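Local coordinates for SusD-like carbohydrate binding protein BF1063 (Bacteroides fragilis NCTC 9343, PDB 3I4G) that probably binds carbohydrates at the outer membrane for glycan uptake, like other SusD-type proteins, at residues A123-Y135 with R194-T207. Numbering follows the deposited sequence.
Sequences AEARFLRATQYFY and RACKQAALAFLGRT
Phe127 and Phe134 share a first torsion near 165°, which swings CG opposite the backbone N and sends both rings from helix 116-139 toward helix 197-211, and Phe203 comes back between them. Its ring turns an edge to the face of Phe134, the planes almost perpendicular at 89°, while its own face receives the edge of Phe127 in an offset edge-to-face pair. Thr131 completes the grip: CG2 stands 3.9 Å from the centroid of the Phe203 ring, nearly on the ring normal, and its OG1 is turned back to Leu128 O. Phe203 is thus a knob in a hole formed by Thr131, Phe134, Phe127 and Tyr135. The axes of 123-135 and 197-207 come within 10.8 Å, their directions differing by 26°, in the helical region of this SusD-family protein, consistent with the TPR-like helix packing of SusD relatives. Aliphatic groups flank the aromatic cluster: Ala195 CB lies 3.6 Å from Phe127 CD2, and the CB methylene of Arg206 packs against Phe134 CE1 and CZ. Ahead of the second helix, Arg194 bends at chi2 and chi3 and meets Glu124 side-on. In this salt bridge Arg194 NE reaches Glu124 OE1 at 2.7 Å and Arg194 NH2 reaches Glu124 OE2 at 2.9 Å, both bonds nearly straight and the two flat groups close to coplanar; Tyr32 OH also bonds Glu124 OE1. At the other end, one water joins Tyr135 OH, at 2.6 Å, to Arg206 NH1. Trp48 NE1 is a second partner of that hydroxyl, and Glu389 pairs with Arg206 NE in a salt bridge.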
loop_
_atom_site.group_PDB
_atom_site.type_symbol
_atom_site.label_atom_id
_atom_site.label_comp_id
_atom_site.label_asym_id
_atom_site.label_seq_id
_atom_site.Cartn_x
_atom_site.Cartn_y
_atom_site.Cartn_z
ATOM N N ALA A 123 4.977 -21.032 12.492
ATOM C CA ALA A 123 4.524 -19.653 12.706
ATOM C C ALA A 123 4.573 -18.813 11.432
ATOM O O ALA A 123 3.666 -17.996 11.178
ATOM C CB ALA A 123 5.354 -19.009 13.814
ATOM N N GLU A 124 5.606 -18.981 10.613
ATOM C CA GLU A 124 5.704 -18.242 9.350
ATOM C C GLU A 124 4.576 -18.618 8.423
ATOM O O GLU A 124 3.971 -17.743 7.812
ATOM C CB GLU A 124 7.052 -18.488 8.709
ATOM C CG GLU A 124 8.194 -17.934 9.544
ATOM C CD GLU A 124 9.516 -18.124 8.900
ATOM O OE1 GLU A 124 9.913 -17.281 8.067
ATOM O OE2 GLU A 124 10.177 -19.128 9.213
ATOM N N ALA A 125 4.300 -19.908 8.294
ATOM C CA ALA A 125 3.200 -20.354 7.446
ATOM C C ALA A 125 1.865 -19.838 7.946
ATOM O O ALA A 125 1.002 -19.437 7.142
ATOM C CB ALA A 125 3.177 -21.890 7.346
ATOM N N ARG A 126 1.672 -19.820 9.261
ATOM C CA ARG A 126 0.420 -19.283 9.807
ATOM C C ARG A 126 0.295 -17.778 9.565
ATOM O O ARG A 126 -0.777 -17.284 9.255
ATOM C CB ARG A 126 0.273 -19.613 11.297
ATOM C CG ARG A 126 0.094 -21.116 11.553
ATOM C CD ARG A 126 0.087 -21.406 13.030
ATOM N NE ARG A 126 -1.174 -21.048 13.640
ATOM C CZ ARG A 126 -1.448 -21.244 14.928
ATOM N NH1 ARG A 126 -0.518 -21.703 15.750
ATOM N NH2 ARG A 126 -2.646 -20.957 15.399
ATOM N N PHE A 127 1.394 -17.059 9.723
ATOM C CA PHE A 127 1.388 -15.627 9.435
ATOM C C PHE A 127 0.998 -15.382 8.000
ATOM O O PHE A 127 0.113 -14.592 7.714
ATOM C CB PHE A 127 2.765 -15.025 9.706
ATOM C CG PHE A 127 2.938 -13.635 9.132
ATOM C CD1 PHE A 127 2.388 -12.537 9.773
ATOM C CD2 PHE A 127 3.644 -13.440 7.958
ATOM C CE1 PHE A 127 2.541 -11.260 9.245
ATOM C CE2 PHE A 127 3.794 -12.150 7.445
ATOM C CZ PHE A 127 3.231 -11.068 8.098
ATOM N N LEU A 128 1.663 -16.065 7.081
ATOM C CA LEU A 128 1.399 -15.884 5.657
ATOM C C LEU A 128 -0.043 -16.245 5.304
ATOM O O LEU A 128 -0.704 -15.488 4.588
ATOM C CB LEU A 128 2.393 -16.683 4.816
ATOM C CG LEU A 128 3.819 -16.164 4.860
ATOM C CD1 LEU A 128 4.773 -17.171 4.229
ATOM C CD2 LEU A 128 3.966 -14.761 4.167
ATOM N N ARG A 129 -0.557 -17.358 5.821
ATOM C CA ARG A 129 -1.932 -17.733 5.549
ATOM C C ARG A 129 -2.895 -16.686 6.093
ATOM O O ARG A 129 -3.870 -16.286 5.425
ATOM C CB ARG A 129 -2.221 -19.110 6.171
ATOM C CG ARG A 129 -3.671 -19.540 5.999
ATOM C CD ARG A 129 -3.935 -20.939 6.568
ATOM N NE ARG A 129 -3.766 -20.999 8.009
ATOM C CZ ARG A 129 -4.024 -22.083 8.739
ATOM N NH1 ARG A 129 -4.461 -23.190 8.173
ATOM N NH2 ARG A 129 -3.864 -22.046 10.042
ATOM N N ALA A 130 -2.650 -16.230 7.307
ATOM C CA ALA A 130 -3.532 -15.247 7.905
ATOM C C ALA A 130 -3.540 -13.904 7.176
ATOM O O ALA A 130 -4.601 -13.269 7.099
ATOM C CB ALA A 130 -3.203 -15.038 9.369
ATOM N N THR A 131 -2.405 -13.499 6.616
ATOM C CA THR A 131 -2.410 -12.273 5.843
ATOM C C THR A 131 -3.359 -12.392 4.659
ATOM O O THR A 131 -4.013 -11.427 4.312
ATOM C CB THR A 131 -1.041 -11.804 5.321
ATOM O OG1 THR A 131 -0.493 -12.744 4.389
ATOM C CG2 THR A 131 -0.064 -11.489 6.444
ATOM N N GLN A 132 -3.479 -13.557 4.047
ATOM C CA GLN A 132 -4.381 -13.685 2.903
ATOM C C GLN A 132 -5.815 -13.506 3.331
ATOM O O GLN A 132 -6.568 -12.822 2.649
ATOM C CB GLN A 132 -4.180 -15.044 2.216
ATOM C CG GLN A 132 -2.740 -15.326 1.810
ATOM C CD GLN A 132 -2.151 -14.247 0.935
ATOM O OE1 GLN A 132 -2.395 -14.216 -0.269
ATOM N NE2 GLN A 132 -1.343 -13.359 1.534
ATOM N N TYR A 133 -6.212 -14.120 4.448
ATOM C CA TYR A 133 -7.561 -13.944 4.957
ATOM C C TYR A 133 -7.797 -12.485 5.396
ATOM O O TYR A 133 -8.893 -11.993 5.263
ATOM C CB TYR A 133 -7.863 -14.951 6.078
ATOM C CG TYR A 133 -8.117 -16.314 5.516
ATOM C CD1 TYR A 133 -9.248 -16.551 4.765
ATOM C CD2 TYR A 133 -7.208 -17.356 5.688
ATOM C CE1 TYR A 133 -9.484 -17.784 4.212
ATOM C CE2 TYR A 133 -7.460 -18.616 5.165
ATOM C CZ TYR A 133 -8.592 -18.807 4.420
ATOM O OH TYR A 133 -8.894 -20.066 3.827
ATOM N N PHE A 134 -6.773 -11.805 5.912
ATOM C CA PHE A 134 -6.879 -10.410 6.291
ATOM C C PHE A 134 -7.267 -9.556 5.092
ATOM O O PHE A 134 -8.194 -8.742 5.186
ATOM C CB PHE A 134 -5.539 -9.935 6.914
ATOM C CG PHE A 134 -5.418 -8.443 7.000
ATOM C CD1 PHE A 134 -5.953 -7.737 8.051
ATOM C CD2 PHE A 134 -4.796 -7.738 5.988
ATOM C CE1 PHE A 134 -5.887 -6.385 8.093
ATOM C CE2 PHE A 134 -4.712 -6.366 6.027
ATOM C CZ PHE A 134 -5.273 -5.698 7.086
ATOM N N TYR A 135 -6.588 -9.732 3.987
ATOM C CA TYR A 135 -6.934 -8.974 2.794
ATOM C C TYR A 135 -8.272 -9.430 2.163
ATOM O O TYR A 135 -9.084 -8.601 1.781
ATOM C CB TYR A 135 -5.797 -9.018 1.775
ATOM C CG TYR A 135 -4.546 -8.307 2.187
ATOM C CD1 TYR A 135 -4.507 -6.923 2.222
ATOM C CD2 TYR A 135 -3.388 -8.991 2.493
ATOM C CE1 TYR A 135 -3.356 -6.266 2.615
ATOM C CE2 TYR A 135 -2.249 -8.348 2.890
ATOM C CZ TYR A 135 -2.252 -6.976 2.955
ATOM O OH TYR A 135 -1.102 -6.319 3.326
ATOM N N ARG A 194 12.140 -12.199 5.810
ATOM C CA ARG A 194 11.397 -13.167 6.660
ATOM C C ARG A 194 10.543 -12.427 7.684
ATOM O O ARG A 194 10.901 -11.329 8.152
ATOM C CB ARG A 194 12.344 -14.110 7.383
ATOM C CG ARG A 194 13.247 -14.942 6.492
ATOM C CD ARG A 194 12.670 -16.231 6.021
ATOM N NE ARG A 194 12.466 -17.243 7.082
ATOM C CZ ARG A 194 13.364 -18.104 7.547
ATOM N NH1 ARG A 194 14.633 -18.057 7.193
ATOM N NH2 ARG A 194 13.004 -18.968 8.475
ATOM N N ALA A 195 9.404 -13.007 8.030
ATOM C CA ALA A 195 8.469 -12.412 9.001
ATOM C C ALA A 195 8.973 -12.452 10.439
ATOM O O ALA A 195 9.367 -13.495 10.915
ATOM C CB ALA A 195 7.096 -13.110 8.931
ATOM N N CYS A 196 8.961 -11.305 11.102
ATOM C CA CYS A 196 9.299 -11.232 12.501
ATOM C C CYS A 196 8.063 -11.055 13.393
ATOM O O CYS A 196 6.961 -10.815 12.920
ATOM C CB CYS A 196 10.298 -10.095 12.760
ATOM S SG CYS A 196 9.654 -8.456 12.573
ATOM N N LYS A 197 8.272 -11.171 14.692
ATOM C CA LYS A 197 7.236 -11.019 15.684
ATOM C C LYS A 197 6.442 -9.742 15.444
ATOM O O LYS A 197 5.216 -9.726 15.424
ATOM C CB LYS A 197 7.901 -10.998 17.077
ATOM C CG LYS A 197 6.958 -10.865 18.234
ATOM C CD LYS A 197 7.680 -10.892 19.596
ATOM C CE LYS A 197 8.573 -12.102 19.835
ATOM N NZ LYS A 197 7.742 -13.341 19.925
ATOM N N GLN A 198 7.161 -8.641 15.272
ATOM C CA GLN A 198 6.530 -7.337 15.046
ATOM C C GLN A 198 5.714 -7.268 13.765
ATOM O O GLN A 198 4.745 -6.493 13.714
ATOM C CB GLN A 198 7.595 -6.233 15.069
ATOM C CG GLN A 198 8.198 -5.973 16.450
ATOM C CD GLN A 198 9.443 -6.789 16.759
ATOM O OE1 GLN A 198 9.673 -7.906 16.203
ATOM N NE2 GLN A 198 10.295 -6.225 17.637
ATOM N N ALA A 199 6.079 -8.013 12.723
ATOM C CA ALA A 199 5.250 -8.064 11.501
ATOM C C ALA A 199 3.894 -8.681 11.820
ATOM O O ALA A 199 2.838 -8.155 11.411
ATOM C CB ALA A 199 5.969 -8.833 10.373
ATOM N N ALA A 200 3.903 -9.792 12.551
ATOM C CA ALA A 200 2.642 -10.405 12.944
ATOM C C ALA A 200 1.824 -9.495 13.869
ATOM O O ALA A 200 0.605 -9.411 13.739
ATOM C CB ALA A 200 2.900 -11.810 13.577
ATOM N N LEU A 201 2.481 -8.812 14.818
ATOM C CA LEU A 201 1.767 -7.885 15.682
ATOM C C LEU A 201 1.177 -6.696 14.900
ATOM O O LEU A 201 0.114 -6.179 15.285
ATOM C CB LEU A 201 2.665 -7.355 16.831
ATOM C CG LEU A 201 3.126 -8.357 17.857
ATOM C CD1 LEU A 201 4.236 -7.777 18.742
ATOM C CD2 LEU A 201 1.925 -8.776 18.675
ATOM N N ALA A 202 1.839 -6.232 13.839
ATOM C CA ALA A 202 1.322 -5.117 13.067
ATOM C C ALA A 202 0.079 -5.544 12.313
ATOM O O ALA A 202 -0.897 -4.801 12.251
ATOM C CB ALA A 202 2.382 -4.595 12.114
ATOM N N PHE A 203 0.094 -6.753 11.737
ATOM C CA PHE A 203 -1.117 -7.257 11.110
ATOM C C PHE A 203 -2.221 -7.548 12.121
ATOM O O PHE A 203 -3.394 -7.342 11.818
ATOM C CB PHE A 203 -0.833 -8.478 10.232
ATOM C CG PHE A 203 -0.370 -8.100 8.866
ATOM C CD1 PHE A 203 -1.303 -7.891 7.865
ATOM C CD2 PHE A 203 0.968 -7.913 8.561
ATOM C CE1 PHE A 203 -0.924 -7.511 6.588
ATOM C CE2 PHE A 203 1.352 -7.551 7.261
ATOM C CZ PHE A 203 0.395 -7.311 6.300
ATOM N N LEU A 204 -1.851 -7.982 13.310
ATOM C CA LEU A 204 -2.830 -8.099 14.395
ATOM C C LEU A 204 -3.480 -6.753 14.652
ATOM O O LEU A 204 -4.707 -6.657 14.772
ATOM C CB LEU A 204 -2.157 -8.595 15.682
ATOM C CG LEU A 204 -2.993 -8.667 16.935
ATOM C CD1 LEU A 204 -4.202 -9.598 16.718
ATOM C CD2 LEU A 204 -2.147 -9.156 18.101
ATOM N N GLY A 205 -2.682 -5.706 14.806
ATOM C CA GLY A 205 -3.226 -4.376 14.995
ATOM C C GLY A 205 -4.129 -3.931 13.878
ATOM O O GLY A 205 -5.206 -3.374 14.142
ATOM N N ARG A 206 -3.743 -4.152 12.620
ATOM C CA ARG A 206 -4.616 -3.781 11.522
ATOM C C ARG A 206 -5.924 -4.588 11.562
ATOM O O ARG A 206 -7.005 -4.050 11.258
ATOM C CB ARG A 206 -3.950 -4.013 10.151
ATOM C CG ARG A 206 -2.832 -3.071 9.747
ATOM C CD ARG A 206 -2.434 -3.393 8.326
ATOM N NE ARG A 206 -1.494 -2.446 7.743
ATOM C CZ ARG A 206 -1.128 -2.527 6.488
ATOM N NH1 ARG A 206 -1.563 -3.537 5.733
ATOM N NH2 ARG A 206 -0.313 -1.632 5.988
ATOM N N THR A 207 -5.838 -5.856 11.921
ATOM C CA THR A 207 -7.050 -6.700 12.038
ATOM C C THR A 207 -7.974 -6.105 13.082
ATOM O O THR A 207 -9.183 -5.968 12.863
ATOM C CB THR A 207 -6.663 -8.127 12.404
ATOM O OG1 THR A 207 -5.872 -8.680 11.352
ATOM C CG2 THR A 207 -7.907 -9.023 12.619
HETATM O O HOH W 1 -0.928 -3.726 2.832
#